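PDB 2BKL: prolyl endopeptidase, which probably hydrolyses oligopeptides on the carboxyl side of proline and, less readily, alanine residues, as a serine endopeptidase of the S9A family. Local coordinates for residues L449-G454 against A528-S533; D508-A513 against E548-V553. All coordinates share one frame; numbering follows the deposited sequence.

Contact 1 of 2, residues L449-G454 against A528-S533. With ZAH (N-[(benzyloxy)carbonyl]-L-alanyl-L-proline), chain C.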
loop_
_atom_site.group_PDB
_atom_site.type_symbol
_atom_site.label_atom_id
_atom_site.label_comp_id
_atom_site.label_asym_id
_atom_site.label_seq_id
_atom_site.Cartn_x
_atom_site.Cartn_y
_atom_site.Cartn_z
ATOM N N LEU A 449 19.340 6.953 5.678
ATOM C CA LEU A 449 18.419 5.890 5.310
ATOM C C LEU A 449 17.603 6.382 4.117
ATOM O O LEU A 449 16.893 7.375 4.218
ATOM C CB LEU A 449 17.499 5.555 6.467
ATOM C CG LEU A 449 16.431 4.484 6.257
ATOM C CD1 LEU A 449 17.022 3.178 5.926
ATOM C CD2 LEU A 449 15.610 4.387 7.544
ATOM N N LEU A 450 17.708 5.687 3.007
ATOM C CA LEU A 450 17.098 6.049 1.731
ATOM C C LEU A 450 16.018 5.009 1.418
ATOM O O LEU A 450 16.304 3.802 1.360
ATOM C CB LEU A 450 18.160 6.077 0.620
ATOM C CG LEU A 450 17.653 6.110 -0.823
ATOM C CD1 LEU A 450 16.821 7.385 -1.099
ATOM C CD2 LEU A 450 18.792 5.981 -1.780
ATOM N N TYR A 451 14.808 5.497 1.246
ATOM C CA TYR A 451 13.615 4.689 1.043
ATOM C C TYR A 451 13.047 4.919 -0.361
ATOM O O TYR A 451 13.023 6.044 -0.876
ATOM C CB TYR A 451 12.579 5.118 2.087
ATOM C CG TYR A 451 11.216 4.472 2.058
ATOM C CD1 TYR A 451 11.093 3.108 2.056
ATOM C CD2 TYR A 451 10.064 5.238 2.168
ATOM C CE1 TYR A 451 9.834 2.488 2.089
ATOM C CE2 TYR A 451 8.806 4.641 2.215
ATOM C CZ TYR A 451 8.721 3.255 2.120
ATOM O OH TYR A 451 7.495 2.577 2.135
ATOM N N GLY A 452 12.553 3.848 -0.960
ATOM C CA GLY A 452 11.879 3.928 -2.238
ATOM C C GLY A 452 10.936 2.759 -2.441
ATOM O O GLY A 452 10.921 1.817 -1.668
ATOM N N TYR A 453 10.113 2.863 -3.482
ATOM C CA TYR A 453 9.195 1.793 -3.866
ATOM C C TYR A 453 9.304 1.600 -5.367
ATOM O O TYR A 453 10.014 0.710 -5.806
ATOM C CB TYR A 453 7.781 2.108 -3.396
ATOM C CG TYR A 453 6.743 1.025 -3.638
ATOM C CD1 TYR A 453 6.651 -0.074 -2.810
ATOM C CD2 TYR A 453 5.826 1.122 -4.660
ATOM C CE1 TYR A 453 5.661 -1.027 -3.004
ATOM C CE2 TYR A 453 4.848 0.153 -4.877
ATOM C CZ TYR A 453 4.782 -0.913 -4.055
ATOM O OH TYR A 453 3.783 -1.850 -4.256
ATOM N N GLY A 454 8.675 2.461 -6.157
ATOM C CA GLY A 454 8.893 2.497 -7.596
ATOM C C GLY A 454 8.070 1.481 -8.354
ATOM O O GLY A 454 8.599 0.519 -8.885
ATOM N N ALA A 528 22.231 3.443 4.264
ATOM C CA ALA A 528 21.332 2.276 4.241
ATOM C C ALA A 528 20.167 2.538 3.290
ATOM O O ALA A 528 19.712 3.675 3.119
ATOM C CB ALA A 528 20.810 1.996 5.632
ATOM N N ILE A 529 19.667 1.463 2.694
ATOM C CA ILE A 529 18.447 1.495 1.904
ATOM C C ILE A 529 17.409 0.581 2.489
ATOM O O ILE A 529 17.722 -0.461 3.062
ATOM C CB ILE A 529 18.708 1.170 0.434
ATOM C CG1 ILE A 529 19.443 -0.165 0.228
ATOM C CG2 ILE A 529 19.432 2.332 -0.231
ATOM C CD1 ILE A 529 19.568 -0.580 -1.205
ATOM N N TYR A 530 16.153 0.986 2.346
ATOM C CA TYR A 530 14.995 0.265 2.860
ATOM C C TYR A 530 13.921 0.209 1.785
ATOM O O TYR A 530 13.628 1.212 1.141
ATOM C CB TYR A 530 14.375 0.930 4.124
ATOM C CG TYR A 530 13.121 0.189 4.634
ATOM C CD1 TYR A 530 11.877 0.342 3.997
ATOM C CD2 TYR A 530 13.181 -0.716 5.652
ATOM C CE1 TYR A 530 10.752 -0.359 4.411
ATOM C CE2 TYR A 530 12.045 -1.399 6.090
ATOM C CZ TYR A 530 10.856 -1.235 5.454
ATOM O OH TYR A 530 9.741 -1.938 5.913
ATOM N N GLY A 531 13.319 -0.966 1.636
ATOM C CA GLY A 531 12.113 -1.082 0.851
ATOM C C GLY A 531 11.336 -2.306 1.238
ATOM O O GLY A 531 11.917 -3.269 1.699
ATOM N N GLY A 532 10.033 -2.274 0.998
ATOM C CA GLY A 532 9.188 -3.453 1.225
ATOM C C GLY A 532 8.325 -3.881 0.025
ATOM O O GLY A 532 7.849 -2.949 -0.670
ATOM N N SER A 533 8.142 -5.224 -0.202
ATOM C CA SER A 533 7.265 -5.793 -1.241
ATOM C C SER A 533 7.847 -5.546 -2.676
ATOM O O SER A 533 9.017 -6.179 -3.033
ATOM C CB SER A 533 5.837 -5.233 -1.052
ATOM O OG SER A 533 4.898 -5.966 -1.854
HETATM C C1 ZAH C . 3.850 -5.230 -2.544
HETATM O O2 ZAH C . 4.476 -4.237 -3.325
HETATM C C3 ZAH C . 2.978 -6.196 -3.380
HETATM C C4 ZAH C . 3.812 -6.989 -4.390
HETATM C C5 ZAH C . 3.795 -6.191 -5.688
HETATM C C6 ZAH C . 2.553 -5.340 -5.661
HETATM N N7 ZAH C . 2.043 -5.520 -4.308
HETATM C C8 ZAH C . 0.875 -5.023 -3.909
HETATM O O9 ZAH C . 0.472 -5.304 -2.682
HETATM C C10 ZAH C . -0.129 -4.401 -4.904
HETATM C C11 ZAH C . 0.325 -2.946 -5.021
HETATM N N14 ZAH C . -1.479 -4.426 -4.399
HETATM C C15 ZAH C . -2.178 -5.536 -4.371
HETATM O O16 ZAH C . -1.718 -6.649 -4.881
HETATM O O17 ZAH C . -3.491 -5.493 -3.797
HETATM C C18 ZAH C . -4.123 -6.791 -3.662
HETATM C C19 ZAH C . -5.380 -6.728 -2.788
HETATM C C20 ZAH C . -6.490 -6.000 -3.237
HETATM C C21 ZAH C . -7.636 -5.925 -2.446
HETATM C C22 ZAH C . -7.679 -6.597 -1.221
HETATM C C23 ZAH C . -6.584 -7.346 -0.781
HETATM C C24 ZAH C . -5.433 -7.408 -1.565
HETATM O O HOH W 1 9.105 0.230 -0.289
#
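Strand 527-532, which ends in the nucleophile elbow of the alpha/beta-hydrolase domain, is paired in parallel with strand 448-451 where Leu-450 meets Ala-528 and Tyr-530. Leu-450 N donates to Ala-528 O at 2.8 Å (161° at the hydrogen), and Tyr-530 N donates to Leu-450 O at 3.0 Å. On one face of the sheet Leu-449 CD1 lies 3.9 Å from Tyr-530 CB, aliphatic packing suited to the cover given by helix 657-674. Next along this face, the side chains of Tyr-451 and Tyr-530 run side by side, their ring planes inclined at 53°, touching at CD1 of each (3.5 Å). Leu-450 CD2 meets Ile-529 CG2 on the other face.

Beyond these pairs the two chains draw apart, and water 1 bridges Gly-452 O and Gly-532 N. Strand 527-532 then turns sharply at Ser-533, whose positive phi of 70° is that of the strained elbow in this fold; its OG is covalently bonded to ZAH C1. With CG turned opposite its own N, Tyr-453 extends toward the ligand, its ring edge passing Gly-532 O and its OH donating to ZAH O2 at 2.7 Å. Asn-534 N also hydrogen-bonds the ligand, and this pairing of tyrosine hydroxyl and backbone N-H is consistent with the family's oxyanion hole. A phenylalanine in place of Tyr-453 would lack the hydroxyl, and ZAH O2 would probably be held less firmly.

Contact 2 of 2, residues D508-A513 against E548-V553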
loop_
_atom_site.group_PDB
_atom_site.type_symbol
_atom_site.label_atom_id
_atom_site.label_comp_id
_atom_site.label_asym_id
_atom_site.label_seq_id
_atom_site.Cartn_x
_atom_site.Cartn_y
_atom_site.Cartn_z
ATOM N N ASP A 508 17.094 4.939 -11.265
ATOM C CA ASP A 508 16.705 6.106 -10.487
ATOM C C ASP A 508 17.153 5.979 -9.044
ATOM O O ASP A 508 17.568 6.951 -8.446
ATOM C CB ASP A 508 15.192 6.325 -10.523
ATOM C CG ASP A 508 14.660 6.731 -11.872
ATOM O OD1 ASP A 508 15.431 7.031 -12.824
ATOM O OD2 ASP A 508 13.417 6.719 -12.051
ATOM N N PHE A 509 17.091 4.781 -8.463
ATOM C CA PHE A 509 17.471 4.602 -7.059
ATOM C C PHE A 509 18.975 4.648 -6.877
ATOM O O PHE A 509 19.450 5.281 -5.930
ATOM C CB PHE A 509 16.912 3.271 -6.557
ATOM C CG PHE A 509 16.755 3.164 -5.054
ATOM C CD1 PHE A 509 15.993 4.053 -4.329
ATOM C CD2 PHE A 509 17.365 2.144 -4.367
ATOM C CE1 PHE A 509 15.805 3.902 -2.964
ATOM C CE2 PHE A 509 17.180 1.995 -2.995
ATOM C CZ PHE A 509 16.397 2.888 -2.302
ATOM N N HIS A 510 19.728 3.972 -7.758
ATOM C CA HIS A 510 21.181 4.095 -7.680
ATOM C C HIS A 510 21.600 5.594 -7.751
ATOM O O HIS A 510 22.490 6.018 -7.032
ATOM C CB HIS A 510 21.892 3.386 -8.795
ATOM C CG HIS A 510 21.712 1.897 -8.842
ATOM N ND1 HIS A 510 21.983 1.075 -7.770
ATOM C CD2 HIS A 510 21.376 1.085 -9.878
ATOM C CE1 HIS A 510 21.795 -0.181 -8.142
ATOM N NE2 HIS A 510 21.409 -0.204 -9.408
ATOM N N ALA A 511 20.959 6.369 -8.619
ATOM C CA ALA A 511 21.287 7.782 -8.777
ATOM C C ALA A 511 20.941 8.579 -7.528
ATOM O O ALA A 511 21.634 9.549 -7.218
ATOM C CB ALA A 511 20.608 8.340 -10.014
ATOM N N ALA A 512 19.889 8.207 -6.800
ATOM C CA ALA A 512 19.570 8.873 -5.526
ATOM C C ALA A 512 20.697 8.627 -4.525
ATOM O O ALA A 512 21.114 9.556 -3.825
ATOM C CB ALA A 512 18.269 8.364 -4.961
ATOM N N ALA A 513 21.183 7.390 -4.465
ATOM C CA ALA A 513 22.270 7.063 -3.566
ATOM C C ALA A 513 23.524 7.823 -3.912
ATOM O O ALA A 513 24.226 8.318 -3.030
ATOM C CB ALA A 513 22.544 5.565 -3.585
ATOM N N GLU A 548 28.566 -1.695 -3.969
ATOM C CA GLU A 548 29.509 -0.701 -3.501
ATOM C C GLU A 548 28.914 0.635 -3.127
ATOM O O GLU A 548 29.562 1.418 -2.454
ATOM C CB GLU A 548 30.640 -0.528 -4.526
ATOM C CG GLU A 548 30.280 0.250 -5.776
ATOM C CD GLU A 548 29.479 -0.511 -6.846
ATOM O OE1 GLU A 548 29.183 -1.724 -6.716
ATOM O OE2 GLU A 548 29.206 0.112 -7.895
ATOM N N LEU A 549 27.685 0.906 -3.540
ATOM C CA LEU A 549 27.038 2.186 -3.189
ATOM C C LEU A 549 26.423 2.212 -1.790
ATOM O O LEU A 549 26.059 3.285 -1.319
ATOM C CB LEU A 549 25.936 2.532 -4.193
ATOM C CG LEU A 549 26.299 2.780 -5.638
ATOM C CD1 LEU A 549 25.067 3.101 -6.477
ATOM C CD2 LEU A 549 27.302 3.908 -5.756
ATOM N N TYR A 550 26.297 1.062 -1.144
ATOM C CA TYR A 550 25.460 0.901 0.037
ATOM C C TYR A 550 26.200 0.231 1.183
ATOM O O TYR A 550 27.021 -0.668 0.960
ATOM C CB TYR A 550 24.229 0.064 -0.323
ATOM C CG TYR A 550 23.513 0.537 -1.580
ATOM C CD1 TYR A 550 22.780 1.721 -1.580
ATOM C CD2 TYR A 550 23.578 -0.177 -2.765
ATOM C CE1 TYR A 550 22.138 2.148 -2.708
ATOM C CE2 TYR A 550 22.948 0.241 -3.928
ATOM C CZ TYR A 550 22.221 1.424 -3.895
ATOM O OH TYR A 550 21.620 1.870 -5.032
ATOM N N GLY A 551 25.932 0.684 2.404
ATOM C CA GLY A 551 26.475 0.091 3.606
ATOM C C GLY A 551 25.571 -0.965 4.233
ATOM O O GLY A 551 26.054 -1.940 4.847
ATOM N N ALA A 552 24.264 -0.783 4.086
ATOM C CA ALA A 552 23.299 -1.717 4.663
ATOM C C ALA A 552 22.003 -1.699 3.872
ATOM O O ALA A 552 21.668 -0.702 3.201
ATOM C CB ALA A 552 23.062 -1.391 6.106
ATOM N N VAL A 553 21.272 -2.802 3.972
ATOM C CA VAL A 553 20.008 -2.990 3.260
ATOM C C VAL A 553 19.023 -3.593 4.233
ATOM O O VAL A 553 19.331 -4.604 4.904
ATOM C CB VAL A 553 20.187 -3.948 2.092
ATOM C CG1 VAL A 553 18.869 -4.301 1.406
ATOM C CG2 VAL A 553 21.187 -3.427 1.072
HETATM O O HOH W 2 26.288 5.840 -2.663
#
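His-510 and Tyr-550 join the helix 503-518 to the turn before strand 552-556: His-510 ND1 and Tyr-550 OH are hydrogen-bonded at 2.9 Å, the side chains crossing at about a right angle. Each polar atom lies close to the plane of the other's ring, so the imidazole and phenol meet edge to hydroxyl. With chi1 of -49°, CG opposite its carbonyl carbon, Tyr-550 reaches its hydroxyl across to the helix. This is the tight part. Ala-513 CB sits 3.6 Å from Tyr-550 CE1, a methyl being small enough for the phenol ring to come right up to the helix, while Leu-549 CB rests 3.7 Å above the centre of one face of that ring. Leu-549 CD1 extends to His-510 ND1, 3.9 Å away.

The other side is looser. Leu-549 is partly exposed, and there water 2 spans the backbones, donating to Leu-549 O at 2.9 Å and only weakly to Ala-513 O.

A second bond, from His-510 NE2 to Gln-545 OE1, fixes the imidazole at both nitrogens and ties it to the end of helix 534-545. Tyr-550 also packs on Ala-542 of that helix and on Ile-529, wedged among helix 503-518, helix 534-545 and strand 527-532.

The centres of the two contacts lie 10 Å apart in the hydrolase domain, and their segments alternate along the chain: 449-454, 508-513, 528-533, 548-553. Strand 527-532 lies between strands 448-451 and 552-556 in the mixed central sheet, and Ile-529 N probably bonds Ala-552 O across the latter boundary. Phe-509 of contact 2 points the far end of its ring at the sheet face bearing Leu-450 and Ile-529, with CE1 3.6 Å from Leu-450 CG and CE2 3.6 Å from Ile-529 CG2. Through this ring helix 503-518 packs against both strands of contact 1, while the Phe-509 side chain stays about 14 Å from the bound ligand.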